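Local coordinates for protein proto-oncogene vav (PDB 6NEW) that probably acts as a guanine nucleotide exchange factor for Rho-family GTPases such as Rac, pairing DH and PH domains with a zinc-binding C1 domain, at residues Tyr126-Tyr129 with Cys130-Glu134; Met176-Val179 with Leu180-Leu184. One frame throughout, in Å; residues are numbered along the deposited sequence.

How the interactions relate
Interactions 1 and 2 are two local helical contacts inside the DH (RhoGEF) domain of Vav1, with interaction 1 coming first along the chain and their centres about 14 Å apart. They meet side by side. Cys130 SG of interaction 1 packs on Met176 CG of interaction 2 at 3.6 Å, and Tyr126 CD1 lies 3.6 Å from Val179 CG1, so helix 125-131 rests against helix 174-179. The long helix 196-235 backs both: Val216 touches Tyr126 and Cys130 of interaction 1 and Leu180 of interaction 2. Neither contact includes a zinc ligand; the two zinc sites belong to the C1 domain.

Interaction 1: residues Tyr126-Tyr129 with Cys130-Glu134; sequences YGRY and CSQVE
Three hydrogen bonds tie Tyr126-Tyr129 to Cys130-Glu134, in a turn of the helical DH (RhoGEF) domain that joins two consecutive helices. Cys130 N reaches Tyr126 O at 2.9 Å and is nearly straight at 167°, while Ser131 N goes to Gly127 O at 3.2 Å; both are i to i+4 bonds of the helix. The third comes from a side chain: Ser131 OG donates to Arg128 O over 3.1 Å, approaching from above the carbonyl plane. The torsion responsible is chi1 at 67°, which sets the hydroxyl between its own backbone N and carbonyl carbon and turns it back onto the preceding turn. A carbonyl of the last turn of helix 125-131 thus gains a side-chain donor, with Gln132 following at the N-cap position of helix 133-146.

The apolar contacts involve other side chains of the turn. Tyr129 holds CG anti to the backbone N (chi1 -171°), and its ring meets Val133 obliquely, CE2 against CG2 at 3.5 Å. Cys130 SG is near both rings, 4.2 Å from Tyr129 CD2 and 4.4 Å from Tyr126 CD1, at the edge of the Tyr126 ring and near its plane. Both phenol ends are tied elsewhere, Tyr126 OH to Tyr55 OH and Tyr129 OH to Leu172 O, which probably helps to hold each ring in place.

Around this junction of helices 125-131 and 133-146, helix 86-105 meets both tyrosines through Leu89, helix 174-179 brings Pro175 to the same two rings, and helix 196-235 lies against Cys130 and Ser131 through Val216 and Val219.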
ATOM      1  N   TYR A 126      10.984   5.320  -0.767  1.00 52.30           N
ATOM      2  CA  TYR A 126      10.161   5.101  -1.956  1.00 51.70           C
ATOM      3  C   TYR A 126       8.683   5.050  -1.569  1.00 55.27           C
ATOM      4  O   TYR A 126       7.814   5.215  -2.425  1.00 55.02           O
ATOM      5  CB  TYR A 126      10.586   3.847  -2.738  1.00 52.14           C
ATOM      6  CG  TYR A 126      11.686   4.131  -3.737  1.00 54.96           C
ATOM      7  CD1 TYR A 126      11.404   4.722  -4.968  1.00 57.73           C
ATOM      8  CD2 TYR A 126      13.014   3.843  -3.441  1.00 56.02           C
ATOM      9  CE1 TYR A 126      12.414   5.000  -5.883  1.00 59.81           C
ATOM     10  CE2 TYR A 126      14.032   4.123  -4.345  1.00 58.26           C
ATOM     11  CZ  TYR A 126      13.727   4.702  -5.563  1.00 65.75           C
ATOM     12  OH  TYR A 126      14.734   4.972  -6.446  1.00 65.96           O
ATOM     13  N   GLY A 127       8.423   4.824  -0.276  1.00 51.14           N
ATOM     14  CA  GLY A 127       7.089   4.863   0.311  1.00 50.34           C
ATOM     15  C   GLY A 127       6.573   6.285   0.194  1.00 53.89           C
ATOM     16  O   GLY A 127       5.592   6.528  -0.519  1.00 52.04           O
ATOM     17  N   ARG A 128       7.350   7.251   0.773  1.00 52.54           N
ATOM     18  CA  ARG A 128       7.118   8.706   0.718  1.00 54.24           C
ATOM     19  C   ARG A 128       7.005   9.220  -0.734  1.00 61.53           C
ATOM     20  O   ARG A 128       6.204  10.123  -0.977  1.00 62.73           O
ATOM     21  CB  ARG A 128       8.236   9.457   1.475  1.00 55.41           C
ATOM     22  CG  ARG A 128       7.939  10.933   1.799  1.00 65.07           C
ATOM     23  CD  ARG A 128       9.169  11.595   2.400  1.00 73.29           C
ATOM     24  NE  ARG A 128       8.964  12.993   2.790  1.00 78.36           N
ATOM     25  CZ  ARG A 128       9.053  14.039   1.972  1.00 88.32           C
ATOM     26  NH1 ARG A 128       9.283  13.861   0.677  1.00 64.12           N
ATOM     27  NH2 ARG A 128       8.873  15.270   2.434  1.00 82.81           N
ATOM     28  N   TYR A 129       7.780   8.629  -1.691  1.00 57.80           N
ATOM     29  CA  TYR A 129       7.772   9.023  -3.104  1.00 58.09           C
ATOM     30  C   TYR A 129       6.523   8.587  -3.830  1.00 66.15           C
ATOM     31  O   TYR A 129       5.811   9.431  -4.365  1.00 66.20           O
ATOM     32  CB  TYR A 129       9.034   8.510  -3.881  1.00 57.69           C
ATOM     33  CG  TYR A 129       9.163   9.084  -5.287  1.00 55.81           C
ATOM     34  CD1 TYR A 129       9.745  10.332  -5.503  1.00 58.56           C
ATOM     35  CD2 TYR A 129       8.652   8.405  -6.391  1.00 55.00           C
ATOM     36  CE1 TYR A 129       9.802  10.895  -6.778  1.00 59.43           C
ATOM     37  CE2 TYR A 129       8.704   8.959  -7.671  1.00 56.82           C
ATOM     38  CZ  TYR A 129       9.281  10.205  -7.859  1.00 61.91           C
ATOM     39  OH  TYR A 129       9.349  10.748  -9.119  1.00 56.58           O
ATOM     40  N   CYS A 130       6.309   7.266  -3.909  1.00 66.63           N
ATOM     41  CA  CYS A 130       5.246   6.617  -4.667  1.00 68.56           C
ATOM     42  C   CYS A 130       3.852   6.977  -4.196  1.00 74.17           C
ATOM     43  O   CYS A 130       2.910   6.940  -5.001  1.00 73.85           O
ATOM     44  CB  CYS A 130       5.468   5.110  -4.716  1.00 68.78           C
ATOM     45  SG  CYS A 130       7.006   4.631  -5.550  1.00 74.16           S
ATOM     46  N   SER A 131       3.728   7.381  -2.928  1.00 71.77           N
ATOM     47  CA  SER A 131       2.454   7.823  -2.387  1.00 72.41           C
ATOM     48  C   SER A 131       2.069   9.154  -3.054  1.00 81.36           C
ATOM     49  O   SER A 131       0.977   9.266  -3.623  1.00 82.11           O
ATOM     50  CB  SER A 131       2.538   7.969  -0.867  1.00 74.91           C
ATOM     51  OG  SER A 131       3.388   9.009  -0.417  1.00 85.07           O
ATOM     52  N   GLN A 132       3.019  10.122  -3.060  1.00 79.95           N
ATOM     53  CA  GLN A 132       2.856  11.476  -3.599  1.00 81.03           C
ATOM     54  C   GLN A 132       3.203  11.650  -5.105  1.00 86.89           C
ATOM     55  O   GLN A 132       3.408  12.785  -5.520  1.00 88.30           O
ATOM     56  CB  GLN A 132       3.666  12.478  -2.742  1.00 82.65           C
ATOM     57  CG  GLN A 132       3.085  12.691  -1.340  1.00 90.99           C
ATOM     58  CD  GLN A 132       4.020  13.338  -0.333  1.00101.92           C
ATOM     59  OE1 GLN A 132       5.248  13.237  -0.405  1.00 94.77           O
ATOM     60  NE2 GLN A 132       3.447  13.964   0.679  1.00 94.35           N
ATOM     61  N   VAL A 133       3.217  10.564  -5.925  1.00 83.11           N
ATOM     62  CA  VAL A 133       3.548  10.635  -7.369  1.00 83.89           C
ATOM     63  C   VAL A 133       2.496  11.430  -8.153  1.00 86.22           C
ATOM     64  O   VAL A 133       2.871  12.326  -8.913  1.00 87.86           O
ATOM     65  CB  VAL A 133       3.856   9.251  -8.012  1.00 87.51           C
ATOM     66  CG1 VAL A 133       3.796   9.291  -9.543  1.00 88.91           C
ATOM     67  CG2 VAL A 133       5.215   8.755  -7.567  1.00 87.21           C
ATOM     68  N   GLU A 134       1.205  11.090  -7.991  1.00 79.38           N
ATOM     69  CA  GLU A 134       0.101  11.796  -8.647  1.00 78.88           C
ATOM     70  C   GLU A 134      -0.008  13.203  -8.063  1.00 80.07           C
ATOM     71  O   GLU A 134      -0.237  14.143  -8.815  1.00 81.57           O
ATOM     72  CB  GLU A 134      -1.220  11.042  -8.469  1.00 79.02           C
TER

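Interaction 2: residues Met176-Val179 with Leu180-Leu184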
ATOM      1  N   MET A 176       9.346   5.153  -9.637  1.00 63.17           N
ATOM      2  CA  MET A 176       8.379   4.141  -9.193  1.00 62.69           C
ATOM      3  C   MET A 176       8.699   2.825  -9.901  1.00 64.83           C
ATOM      4  O   MET A 176       8.781   1.784  -9.249  1.00 64.19           O
ATOM      5  CB  MET A 176       6.907   4.556  -9.451  1.00 66.06           C
ATOM      6  CG  MET A 176       5.885   3.603  -8.781  1.00 69.97           C
ATOM      7  SD  MET A 176       4.197   3.525  -9.465  1.00 75.79           S
ATOM      8  CE  MET A 176       4.497   2.535 -10.964  1.00 73.97           C
ATOM      9  N   GLN A 177       8.934   2.895 -11.221  1.00 60.35           N
ATOM     10  CA  GLN A 177       9.255   1.741 -12.050  1.00 59.64           C
ATOM     11  C   GLN A 177      10.566   1.068 -11.664  1.00 59.25           C
ATOM     12  O   GLN A 177      10.619  -0.156 -11.686  1.00 57.58           O
ATOM     13  CB  GLN A 177       9.217   2.099 -13.536  1.00 62.91           C
ATOM     14  CG  GLN A 177       7.799   2.302 -14.018  1.00 79.33           C
ATOM     15  CD  GLN A 177       7.750   2.856 -15.391  1.00105.92           C
ATOM     16  OE1 GLN A 177       7.353   2.155 -16.290  1.00104.43           O
ATOM     17  NE2 GLN A 177       8.141   4.111 -15.577  1.00 98.78           N
ATOM     18  N   ARG A 178      11.588   1.847 -11.253  1.00 53.45           N
ATOM     19  CA  ARG A 178      12.887   1.308 -10.846  1.00 51.57           C
ATOM     20  C   ARG A 178      12.828   0.449  -9.582  1.00 52.25           C
ATOM     21  O   ARG A 178      13.303  -0.693  -9.617  1.00 51.72           O
ATOM     22  CB  ARG A 178      13.956   2.410 -10.713  1.00 47.80           C
ATOM     23  CG  ARG A 178      15.350   1.895 -10.344  1.00 50.75           C
ATOM     24  CD  ARG A 178      16.032   1.179 -11.505  1.00 50.60           C
ATOM     25  NE  ARG A 178      17.332   0.630 -11.117  1.00 48.62           N
ATOM     26  CZ  ARG A 178      17.918  -0.387 -11.739  1.00 59.30           C
ATOM     27  NH1 ARG A 178      17.328  -0.983 -12.762  1.00 46.79           N
ATOM     28  NH2 ARG A 178      19.098  -0.826 -11.321  1.00 44.52           N
ATOM     29  N   VAL A 179      12.253   0.982  -8.483  1.00 46.25           N
ATOM     30  CA  VAL A 179      12.155   0.270  -7.203  1.00 44.58           C
ATOM     31  C   VAL A 179      11.352  -1.042  -7.340  1.00 47.50           C
ATOM     32  O   VAL A 179      11.621  -1.991  -6.613  1.00 46.00           O
ATOM     33  CB  VAL A 179      11.658   1.183  -6.046  1.00 48.27           C
ATOM     34  CG1 VAL A 179      10.178   1.549  -6.180  1.00 47.50           C
ATOM     35  CG2 VAL A 179      11.970   0.588  -4.673  1.00 47.06           C
ATOM     36  N   LEU A 180      10.443  -1.109  -8.331  1.00 44.99           N
ATOM     37  CA  LEU A 180       9.603  -2.265  -8.621  1.00 44.38           C
ATOM     38  C   LEU A 180      10.298  -3.310  -9.512  1.00 49.24           C
ATOM     39  O   LEU A 180       9.766  -4.409  -9.679  1.00 49.75           O
ATOM     40  CB  LEU A 180       8.273  -1.798  -9.248  1.00 44.70           C
ATOM     41  CG  LEU A 180       7.062  -1.624  -8.311  1.00 48.59           C
ATOM     42  CD1 LEU A 180       7.300  -0.565  -7.253  1.00 47.67           C
ATOM     43  CD2 LEU A 180       5.820  -1.262  -9.100  1.00 52.29           C
ATOM     44  N   LYS A 181      11.490  -2.982 -10.058  1.00 46.23           N
ATOM     45  CA  LYS A 181      12.246  -3.877 -10.943  1.00 47.42           C
ATOM     46  C   LYS A 181      13.353  -4.687 -10.257  1.00 50.71           C
ATOM     47  O   LYS A 181      13.718  -5.730 -10.799  1.00 51.91           O
ATOM     48  CB  LYS A 181      12.838  -3.123 -12.158  1.00 52.06           C
ATOM     49  CG  LYS A 181      11.836  -2.458 -13.115  1.00 71.37           C
ATOM     50  CD  LYS A 181      10.955  -3.394 -13.940  1.00 82.64           C
ATOM     51  CE  LYS A 181      10.127  -2.595 -14.917  1.00 89.62           C
ATOM     52  NZ  LYS A 181       9.214  -3.456 -15.714  1.00 96.14           N
ATOM     53  N   TYR A 182      13.905  -4.218  -9.112  1.00 44.59           N
ATOM     54  CA  TYR A 182      14.983  -4.921  -8.408  1.00 43.23           C
ATOM     55  C   TYR A 182      14.718  -6.387  -8.163  1.00 44.84           C
ATOM     56  O   TYR A 182      15.605  -7.201  -8.422  1.00 44.44           O
ATOM     57  CB  TYR A 182      15.375  -4.237  -7.107  1.00 43.55           C
ATOM     58  CG  TYR A 182      16.003  -2.883  -7.324  1.00 45.11           C
ATOM     59  CD1 TYR A 182      17.181  -2.745  -8.057  1.00 48.20           C
ATOM     60  CD2 TYR A 182      15.414  -1.734  -6.811  1.00 44.88           C
ATOM     61  CE1 TYR A 182      17.751  -1.493  -8.274  1.00 50.28           C
ATOM     62  CE2 TYR A 182      15.971  -0.479  -7.025  1.00 46.30           C
ATOM     63  CZ  TYR A 182      17.143  -0.363  -7.751  1.00 54.30           C
ATOM     64  OH  TYR A 182      17.668   0.885  -7.956  1.00 51.93           O
ATOM     65  N   HIS A 183      13.505  -6.731  -7.701  1.00 41.56           N
ATOM     66  CA  HIS A 183      13.116  -8.127  -7.452  1.00 40.87           C
ATOM     67  C   HIS A 183      13.049  -8.931  -8.753  1.00 45.01           C
ATOM     68  O   HIS A 183      13.347 -10.117  -8.732  1.00 46.34           O
ATOM     69  CB  HIS A 183      11.821  -8.241  -6.613  1.00 39.98           C
ATOM     70  CG  HIS A 183      10.563  -7.908  -7.354  1.00 43.63           C
ATOM     71  ND1 HIS A 183       9.765  -8.894  -7.907  1.00 45.82           N
ATOM     72  CD2 HIS A 183      10.004  -6.703  -7.609  1.00 45.90           C
ATOM     73  CE1 HIS A 183       8.758  -8.263  -8.490  1.00 45.38           C
ATOM     74  NE2 HIS A 183       8.858  -6.942  -8.345  1.00 45.65           N
ATOM     75  N   LEU A 184      12.707  -8.286  -9.885  1.00 40.98           N
ATOM     76  CA  LEU A 184      12.674  -8.973 -11.177  1.00 42.81           C
ATOM     77  C   LEU A 184      14.109  -9.238 -11.695  1.00 49.54           C
ATOM     78  O   LEU A 184      14.364 -10.302 -12.272  1.00 51.24           O
ATOM     79  CB  LEU A 184      11.863  -8.191 -12.229  1.00 43.49           C
ATOM     80  CG  LEU A 184      10.384  -7.937 -11.940  1.00 46.95           C
ATOM     81  CD1 LEU A 184       9.759  -7.053 -13.013  1.00 47.40           C
ATOM     82  CD2 LEU A 184       9.609  -9.241 -11.810  1.00 47.42           C
TER
HETATM   83  O   HOH W   1      12.129  -4.507  -5.926  1.00 37.09           O
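Tyr182 OH is gripped by two groups: Arg178 NE donates a weak hydrogen bond to it at 3.2 Å, bent to 136°, and Glu52 is its stronger partner through OE1. The same Glu52 oxygen forms a salt bridge with Arg178 NH2, so it is shared by the buried Arg178 and Tyr182. The arginine chain bends at chi2 (73°), which swings the guanidinium over to the phenol; NH2 comes within 3.4 Å of Tyr182 CE1, and the two planes stand 70° apart, so the groups meet steeply and do not stack. Tyr20 OH and, weakly, Thr51 OG1 take up NH1. This turn of the DH domain is thereby linked to helix 37-71, which carries Thr51 and Glu52, and to helix 19-23. A phenylalanine in place of Tyr182 would probably leave Glu52 OE1 and Arg178 NE each short of one partner and let the guanidinium settle less firmly.

On the backbone, Lys181 N bonds to Arg178 O at 3.0 Å, an i to i+3 link, and the face of the Tyr182 ring lies over that same carbonyl oxygen. The i to i+4 bond from Leu180 N to Met176 O is weak. A water donates to Val179 O at 2.7 Å and accepts from His183 N, linking the last carbonyl of segment 176-179 to helix 182-191. Among the apolar side chains, Val179 CG1 packs on Leu180 CD1 at 3.7 Å.

With Glu52 beside it, the guanidinium charge is probably well balanced, and the water adds a bridge between the two helical segments.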